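Local coordinates for protein CmeC (Campylobacter jejuni, PDB 4MT4) that forms a trimeric outer membrane channel that probably serves an efflux system, letting exported compounds leave the cell, at residues B[24-29]-B[378-383]; B[38-43]-B[257-262]; B[370-375]-B[443-448]. All coordinates share one frame; numbering follows the deposited sequence.

Interaction 1 of 3, residues B[24-29]-B[378-383]; sequences SWEKET and TIRLQY
Trp25 has its CG turned between its own backbone N and carbonyl carbon (chi1 51°), which swings the indole toward helix 339-405, while Arg380 sends CG away from its backbone N and then bends at chi2 (57°), carrying the guanidinium out to meet it. Trp25 CH2, on the six-membered ring, lies over one face of the Arg380 guanidinium, off toward the rim, 3.4 Å from Arg380 NH2 and 3.7 Å from Arg380 CZ. The guanidinium in turn lies at the edge of the indole, near its plane, and the two planes are 77° apart. Glu26 joins from the same loop: its CG covers one face of the Trp25 ring, and Glu26 OE2 comes within 3.8 Å of Arg380 CG. Glu26 OE2 is also 4.3 Å from Arg380 NE, well out of the guanidinium plane, with no N-H aimed at it. Closer polar partners lie beside the contact: Glu26 OE1 bonds to Leu23 N and forms a salt bridge with Arg376, and Arg380 NH1 pairs with Asp384. The N-terminal loop 24-29 thus lies on helix 339-405 of the periplasmic helical barrel through edge-on-face packing and probably a weak, undirected attraction between opposite charges.

Interaction 2 of 3, residues B[38-43]-B[257-262]; sequences WKDFDD and EFDIPT
Phe41 and Phe258 meet where two loops of the periplasmic part of this outer membrane factor fold converge: the end of a 3-10 turn at residues 38-41, which leads toward helix 44-56, and the segment 257-262, where Asp259 centres an inverse gamma turn. The Phe41 and Phe258 rings are tilted by 54°, neither stacked nor edge-to-face, with centroids 5.1 Å apart. Phe41 CD1 and Phe41 CE1 each come 3.7 Å from Phe258 CZ, obliquely. Phe258 CE2 also reaches back to the turn, 3.4 Å from the carbonyl O of Asp40, an oxygen that accepts a hydrogen bond from Lys256 NZ. Neighbouring helices add to the apolar cluster: Phe164 meets Phe41 edge-to-face, Val440 also packs on Phe41, and Ile439 on Phe258. At the more open margin of the contact, Asp259 holds CG between its backbone N and carbonyl carbon (chi1 42°), which brings its carboxylate toward Asp40. The carboxylate planes of Asp40 and Asp259 are 63° apart, a pairing that should be mildly unfavourable unless solvent or cations screen it; there Asp40 OD2 lies 3.8 Å from Asp259 OD1.

Interaction 3 of 3, residues B[370-375]-B[443-448]; sequences RYALVA and IKAFGG
Ala372 and Ala445 face each other where helices 339-405 and 411-445, the two arms of a helical hairpin in the periplasmic alpha-helical barrel of this outer membrane factor, run side by side. Their methyl groups point across the interface, and Ala372 CB and Ala445 CB come to 4.3 Å. With no longer side chain between them at this point, the backbones approach to 7.2 Å between the CA atoms of Ala372 and Ala445. Beside the alanine pair, Leu373 and Phe446 cross at about a right angle. Leu373 places CG beside its backbone N (chi1 -72°) and extends its CD2 branch to the Phe446 ring; Leu373 CD2 is 4.0 Å from Phe446 CE1 and oblique to the ring. The contact is buried and apolar, with no hydrogen bond across it.

Further out, Ile369 of the first helix touches both Ala445 and Phe446, continuing the same interface, while Leu20 packs on Leu373, and Ile33 and Pro261 pack on Phe446. Other flanks of helix 339-405 face the second subunit: Arg370 donates from NH1 and NH2 to the carbonyl oxygens of Ile243 and Lys246 of the second subunit, and Ala375 packs on Leu223 of that subunit.

Phe446 sits just past the end of helix 411-445, the first residue to leave helical backbone angles, and Gly447 follows with a positive phi of 98°, which turns the chain away. The backbone bonds here follow the pattern of a Schellman motif. Arg272 NH1 bonds to the carbonyl O of Ala445, and the turn itself is closed by Gly447 N to Lys444 O at 3.2 Å and a weak bond from Gly448 N to Ile443 O at 2.9 Å.

Overall arrangement
The three contacts form one continuous patch, their centres about 13 to 14 Å apart. Segment 257-262 is the hub. It joins interaction 1 through Thr29 O and Thr262 N, 2.8 Å apart and probably hydrogen-bonded, and it meets interaction 3 where Pro261 O lies 3.4 Å from Leu373 CD2 and Ile260 CG2 lies 3.9 Å from Ile443 CG1. Interactions 1 and 3 share helix 339-405 on adjoining segments, and both border the second subunit, whereas interaction 2 stays within its own chain. Together they lay the N-terminal segments 24-29 and 38-43 against the helical part of the fold. The lipid pocket, lined by Cys1 and Ile124 to Leu126, includes no residue of these contacts.

Interaction 1 of 3, residues B[24-29]-B[378-383]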
# COMPACT_ATOMS: atom_id res chain seq x y z
N SER B 24 -17.97 19.17 30.90
CA SER B 24 -19.01 19.33 31.92
C SER B 24 -19.71 20.69 31.85
O SER B 24 -20.86 20.82 32.25
CB SER B 24 -18.43 19.12 33.31
OG SER B 24 -17.29 19.93 33.52
N TRP B 25 -19.01 21.69 31.32
CA TRP B 25 -19.59 23.02 31.16
C TRP B 25 -20.00 23.28 29.72
O TRP B 25 -20.35 24.40 29.35
CB TRP B 25 -18.60 24.09 31.63
CG TRP B 25 -17.23 23.97 31.04
CD1 TRP B 25 -16.16 23.30 31.58
CD2 TRP B 25 -16.77 24.53 29.80
NE1 TRP B 25 -15.07 23.42 30.75
CE2 TRP B 25 -15.42 24.16 29.65
CE3 TRP B 25 -17.38 25.30 28.81
CZ2 TRP B 25 -14.66 24.55 28.55
CZ3 TRP B 25 -16.62 25.68 27.71
CH2 TRP B 25 -15.28 25.30 27.59
N GLU B 26 -19.95 22.23 28.90
CA GLU B 26 -20.33 22.33 27.49
C GLU B 26 -21.70 21.71 27.23
O GLU B 26 -22.09 20.75 27.89
CB GLU B 26 -19.27 21.66 26.60
CG GLU B 26 -18.03 22.51 26.37
CD GLU B 26 -17.05 21.85 25.41
OE1 GLU B 26 -17.04 20.61 25.34
OE2 GLU B 26 -16.30 22.58 24.73
N LYS B 27 -22.41 22.27 26.25
CA LYS B 27 -23.73 21.77 25.87
C LYS B 27 -23.60 20.49 25.04
O LYS B 27 -22.85 20.45 24.06
CB LYS B 27 -24.51 22.84 25.10
CG LYS B 27 -25.33 22.34 23.92
CD LYS B 27 -26.67 21.76 24.34
CE LYS B 27 -27.59 21.63 23.13
NZ LYS B 27 -26.90 21.00 21.97
N GLU B 28 -24.32 19.45 25.44
CA GLU B 28 -24.32 18.20 24.70
C GLU B 28 -25.11 18.37 23.40
O GLU B 28 -26.30 18.64 23.42
CB GLU B 28 -24.91 17.07 25.54
CG GLU B 28 -25.18 17.43 26.99
CD GLU B 28 -25.89 16.32 27.72
OE1 GLU B 28 -26.12 15.25 27.12
OE2 GLU B 28 -26.23 16.52 28.91
N THR B 29 -24.41 18.20 22.28
CA THR B 29 -24.99 18.46 20.96
C THR B 29 -25.08 17.21 20.09
O THR B 29 -24.13 16.43 19.99
CB THR B 29 -24.17 19.52 20.19
OG1 THR B 29 -23.92 20.64 21.04
CG2 THR B 29 -24.91 19.98 18.95
N THR B 378 -10.60 16.98 25.01
CA THR B 378 -9.35 16.97 25.77
C THR B 378 -8.43 18.09 25.30
O THR B 378 -7.81 18.78 26.11
CB THR B 378 -8.62 15.62 25.65
OG1 THR B 378 -9.46 14.57 26.13
CG2 THR B 378 -7.34 15.64 26.47
N ILE B 379 -8.34 18.27 23.99
CA ILE B 379 -7.53 19.34 23.41
C ILE B 379 -8.15 20.70 23.73
O ILE B 379 -7.46 21.71 23.82
CB ILE B 379 -7.37 19.15 21.88
CG1 ILE B 379 -6.66 17.84 21.57
CG2 ILE B 379 -6.57 20.29 21.28
CD1 ILE B 379 -6.62 17.50 20.10
N ARG B 380 -9.47 20.71 23.93
CA ARG B 380 -10.16 21.92 24.35
C ARG B 380 -9.65 22.39 25.71
O ARG B 380 -9.48 23.59 25.94
CB ARG B 380 -11.68 21.69 24.41
CG ARG B 380 -12.47 22.90 24.87
CD ARG B 380 -12.22 24.10 23.97
NE ARG B 380 -12.97 25.27 24.41
CZ ARG B 380 -12.53 26.14 25.32
NH1 ARG B 380 -11.34 25.97 25.89
NH2 ARG B 380 -13.28 27.18 25.66
N LEU B 381 -9.38 21.43 26.60
CA LEU B 381 -8.79 21.73 27.89
C LEU B 381 -7.36 22.22 27.72
O LEU B 381 -6.93 23.16 28.39
CB LEU B 381 -8.83 20.50 28.80
CG LEU B 381 -10.20 19.96 29.18
CD1 LEU B 381 -10.07 18.72 30.05
CD2 LEU B 381 -11.01 21.03 29.90
N GLN B 382 -6.63 21.56 26.82
CA GLN B 382 -5.25 21.92 26.52
C GLN B 382 -5.12 23.34 26.00
O GLN B 382 -4.10 24.00 26.21
CB GLN B 382 -4.65 20.95 25.50
CG GLN B 382 -4.43 19.54 26.03
CD GLN B 382 -3.73 18.65 25.02
OE1 GLN B 382 -2.74 18.00 25.34
NE2 GLN B 382 -4.25 18.61 23.80
N TYR B 383 -6.17 23.82 25.33
CA TYR B 383 -6.18 25.18 24.81
C TYR B 383 -6.06 26.20 25.94
O TYR B 383 -5.27 27.13 25.86
CB TYR B 383 -7.47 25.43 24.01
CG TYR B 383 -7.39 26.63 23.09
CD1 TYR B 383 -7.59 27.92 23.57
CD2 TYR B 383 -7.14 26.47 21.73
CE1 TYR B 383 -7.53 29.02 22.73
CE2 TYR B 383 -7.07 27.56 20.89
CZ TYR B 383 -7.27 28.83 21.39
OH TYR B 383 -7.21 29.92 20.55

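Interaction 2 of 3, residues B[38-43]-B[257-262]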
# COMPACT_ATOMS: atom_id res chain seq x y z
N TRP B 38 -16.77 23.60 6.47
CA TRP B 38 -15.49 24.28 6.59
C TRP B 38 -15.62 25.80 6.62
O TRP B 38 -14.70 26.51 7.03
CB TRP B 38 -14.55 23.87 5.46
CG TRP B 38 -15.08 24.19 4.09
CD1 TRP B 38 -14.92 25.36 3.41
CD2 TRP B 38 -15.84 23.32 3.24
NE1 TRP B 38 -15.54 25.28 2.19
CE2 TRP B 38 -16.11 24.04 2.06
CE3 TRP B 38 -16.32 22.02 3.37
CZ2 TRP B 38 -16.84 23.49 1.01
CZ3 TRP B 38 -17.05 21.47 2.32
CH2 TRP B 38 -17.30 22.21 1.16
N LYS B 39 -16.77 26.31 6.19
CA LYS B 39 -17.00 27.75 6.17
C LYS B 39 -17.30 28.31 7.57
O LYS B 39 -17.36 29.52 7.76
CB LYS B 39 -18.15 28.10 5.22
CG LYS B 39 -17.84 27.87 3.76
CD LYS B 39 -18.92 28.44 2.86
CE LYS B 39 -18.54 28.31 1.39
NZ LYS B 39 -19.56 28.91 0.48
N ASP B 40 -17.48 27.42 8.54
CA ASP B 40 -17.76 27.83 9.91
C ASP B 40 -16.48 28.24 10.64
O ASP B 40 -16.53 28.63 11.81
CB ASP B 40 -18.47 26.71 10.67
CG ASP B 40 -19.92 26.55 10.26
OD1 ASP B 40 -20.56 27.57 9.93
OD2 ASP B 40 -20.42 25.41 10.27
N PHE B 41 -15.35 28.15 9.95
CA PHE B 41 -14.09 28.63 10.50
C PHE B 41 -13.93 30.12 10.25
O PHE B 41 -13.00 30.75 10.76
CB PHE B 41 -12.91 27.87 9.88
CG PHE B 41 -12.75 26.47 10.41
CD1 PHE B 41 -12.25 26.25 11.68
CD2 PHE B 41 -13.08 25.38 9.62
CE1 PHE B 41 -12.10 24.96 12.17
CE2 PHE B 41 -12.92 24.09 10.10
CZ PHE B 41 -12.43 23.88 11.38
N ASP B 42 -14.86 30.68 9.47
CA ASP B 42 -14.88 32.10 9.14
C ASP B 42 -13.56 32.55 8.52
O ASP B 42 -13.05 33.63 8.81
CB ASP B 42 -15.20 32.93 10.39
CG ASP B 42 -16.35 32.35 11.20
OD1 ASP B 42 -17.31 31.83 10.59
OD2 ASP B 42 -16.29 32.42 12.44
N ASP B 43 -13.02 31.70 7.65
CA ASP B 43 -11.75 31.97 6.98
C ASP B 43 -11.94 31.96 5.46
O ASP B 43 -12.16 30.91 4.86
CB ASP B 43 -10.70 30.93 7.39
CG ASP B 43 -9.28 31.34 7.00
OD1 ASP B 43 -9.11 32.13 6.06
OD2 ASP B 43 -8.33 30.85 7.65
N GLU B 257 -16.95 28.51 19.17
CA GLU B 257 -17.66 27.26 19.40
C GLU B 257 -18.28 26.74 18.11
O GLU B 257 -18.87 27.51 17.34
CB GLU B 257 -18.73 27.42 20.47
CG GLU B 257 -19.62 26.20 20.65
CD GLU B 257 -18.86 24.96 21.09
OE1 GLU B 257 -17.75 25.10 21.65
OE2 GLU B 257 -19.37 23.84 20.89
N PHE B 258 -18.14 25.44 17.86
CA PHE B 258 -18.63 24.83 16.64
C PHE B 258 -19.81 23.89 16.91
O PHE B 258 -19.81 23.15 17.90
CB PHE B 258 -17.51 24.06 15.94
CG PHE B 258 -16.34 24.92 15.54
CD1 PHE B 258 -15.31 25.17 16.43
CD2 PHE B 258 -16.28 25.48 14.28
CE1 PHE B 258 -14.24 25.96 16.07
CE2 PHE B 258 -15.21 26.27 13.91
CZ PHE B 258 -14.19 26.51 14.81
N ASP B 259 -20.80 23.93 16.03
CA ASP B 259 -21.96 23.04 16.14
C ASP B 259 -21.63 21.64 15.61
O ASP B 259 -22.01 21.28 14.50
CB ASP B 259 -23.16 23.62 15.38
CG ASP B 259 -22.78 24.21 14.04
OD1 ASP B 259 -21.62 24.02 13.60
OD2 ASP B 259 -23.64 24.86 13.41
N ILE B 260 -20.93 20.86 16.42
CA ILE B 260 -20.55 19.50 16.05
C ILE B 260 -21.06 18.51 17.10
O ILE B 260 -21.24 18.87 18.26
CB ILE B 260 -19.02 19.36 15.90
CG1 ILE B 260 -18.32 19.68 17.21
CG2 ILE B 260 -18.52 20.25 14.78
CD1 ILE B 260 -16.82 19.51 17.15
N PRO B 261 -21.30 17.26 16.69
CA PRO B 261 -21.77 16.22 17.61
C PRO B 261 -20.83 16.00 18.79
O PRO B 261 -19.61 16.16 18.66
CB PRO B 261 -21.83 14.97 16.73
CG PRO B 261 -22.05 15.49 15.36
CD PRO B 261 -21.27 16.77 15.29
N THR B 262 -21.40 15.64 19.94
CA THR B 262 -20.62 15.33 21.13
C THR B 262 -20.84 13.87 21.52
O THR B 262 -20.23 13.37 22.46
CB THR B 262 -20.99 16.24 22.31
OG1 THR B 262 -22.35 16.02 22.69
CG2 THR B 262 -20.80 17.70 21.94

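Interaction 3 of 3, residues B[370-375]-B[443-448]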
# COMPACT_ATOMS: atom_id res chain seq x y z
N ARG B 370 -14.91 7.39 18.66
CA ARG B 370 -14.54 7.46 20.07
C ARG B 370 -13.35 8.38 20.29
O ARG B 370 -13.38 9.24 21.18
CB ARG B 370 -14.21 6.07 20.62
CG ARG B 370 -13.69 6.09 22.06
CD ARG B 370 -13.22 4.73 22.52
NE ARG B 370 -12.94 4.70 23.95
CZ ARG B 370 -12.95 3.60 24.70
NH1 ARG B 370 -13.23 2.42 24.15
NH2 ARG B 370 -12.68 3.67 25.99
N TYR B 371 -12.31 8.21 19.49
CA TYR B 371 -11.10 9.00 19.64
C TYR B 371 -11.35 10.46 19.29
O TYR B 371 -10.94 11.36 20.02
CB TYR B 371 -9.97 8.45 18.77
CG TYR B 371 -8.65 9.16 18.99
CD1 TYR B 371 -7.84 8.83 20.06
CD2 TYR B 371 -8.24 10.18 18.14
CE1 TYR B 371 -6.64 9.48 20.28
CE2 TYR B 371 -7.04 10.84 18.35
CZ TYR B 371 -6.25 10.48 19.42
OH TYR B 371 -5.05 11.13 19.63
N ALA B 372 -12.04 10.70 18.17
CA ALA B 372 -12.31 12.06 17.71
C ALA B 372 -13.07 12.87 18.75
O ALA B 372 -12.78 14.04 18.97
CB ALA B 372 -13.07 12.02 16.40
N LEU B 373 -14.05 12.23 19.39
CA LEU B 373 -14.86 12.89 20.41
C LEU B 373 -14.05 13.19 21.67
O LEU B 373 -14.11 14.30 22.20
CB LEU B 373 -16.07 12.04 20.76
CG LEU B 373 -17.18 11.97 19.70
CD1 LEU B 373 -18.27 11.00 20.12
CD2 LEU B 373 -17.75 13.36 19.44
N VAL B 374 -13.30 12.20 22.14
CA VAL B 374 -12.49 12.36 23.34
C VAL B 374 -11.35 13.35 23.12
O VAL B 374 -11.07 14.19 23.97
CB VAL B 374 -11.92 11.01 23.83
CG1 VAL B 374 -10.96 11.22 24.99
CG2 VAL B 374 -13.04 10.08 24.24
N ALA B 375 -10.70 13.25 21.96
CA ALA B 375 -9.59 14.14 21.63
C ALA B 375 -10.05 15.59 21.55
O ALA B 375 -9.37 16.49 22.03
CB ALA B 375 -8.94 13.72 20.32
N ILE B 443 -15.90 16.00 12.55
CA ILE B 443 -16.73 16.18 11.36
C ILE B 443 -16.50 15.05 10.36
O ILE B 443 -17.46 14.51 9.79
CB ILE B 443 -16.45 17.53 10.68
CG1 ILE B 443 -16.79 18.69 11.63
CG2 ILE B 443 -17.24 17.66 9.38
CD1 ILE B 443 -16.46 20.06 11.07
N LYS B 444 -15.24 14.69 10.16
CA LYS B 444 -14.88 13.61 9.24
C LYS B 444 -15.43 12.26 9.70
O LYS B 444 -15.92 11.47 8.90
CB LYS B 444 -13.36 13.52 9.10
CG LYS B 444 -12.89 12.47 8.10
CD LYS B 444 -11.45 12.04 8.37
CE LYS B 444 -10.50 13.22 8.41
NZ LYS B 444 -9.10 12.80 8.67
N ALA B 445 -15.35 12.01 11.01
CA ALA B 445 -15.77 10.74 11.58
C ALA B 445 -17.28 10.54 11.50
O ALA B 445 -17.77 9.42 11.52
CB ALA B 445 -15.29 10.62 13.02
N PHE B 446 -18.01 11.65 11.42
CA PHE B 446 -19.47 11.59 11.37
C PHE B 446 -20.00 11.72 9.94
O PHE B 446 -21.20 11.87 9.73
CB PHE B 446 -20.08 12.68 12.26
CG PHE B 446 -20.13 12.31 13.71
CD1 PHE B 446 -19.02 12.47 14.52
CD2 PHE B 446 -21.29 11.80 14.27
CE1 PHE B 446 -19.06 12.13 15.86
CE2 PHE B 446 -21.34 11.46 15.61
CZ PHE B 446 -20.22 11.62 16.40
N GLY B 447 -19.10 11.66 8.97
CA GLY B 447 -19.49 11.63 7.57
C GLY B 447 -19.46 12.96 6.84
O GLY B 447 -19.66 13.01 5.63
N GLY B 448 -19.22 14.04 7.58
CA GLY B 448 -19.09 15.36 6.98
C GLY B 448 -20.37 15.90 6.36
O GLY B 448 -20.32 16.81 5.53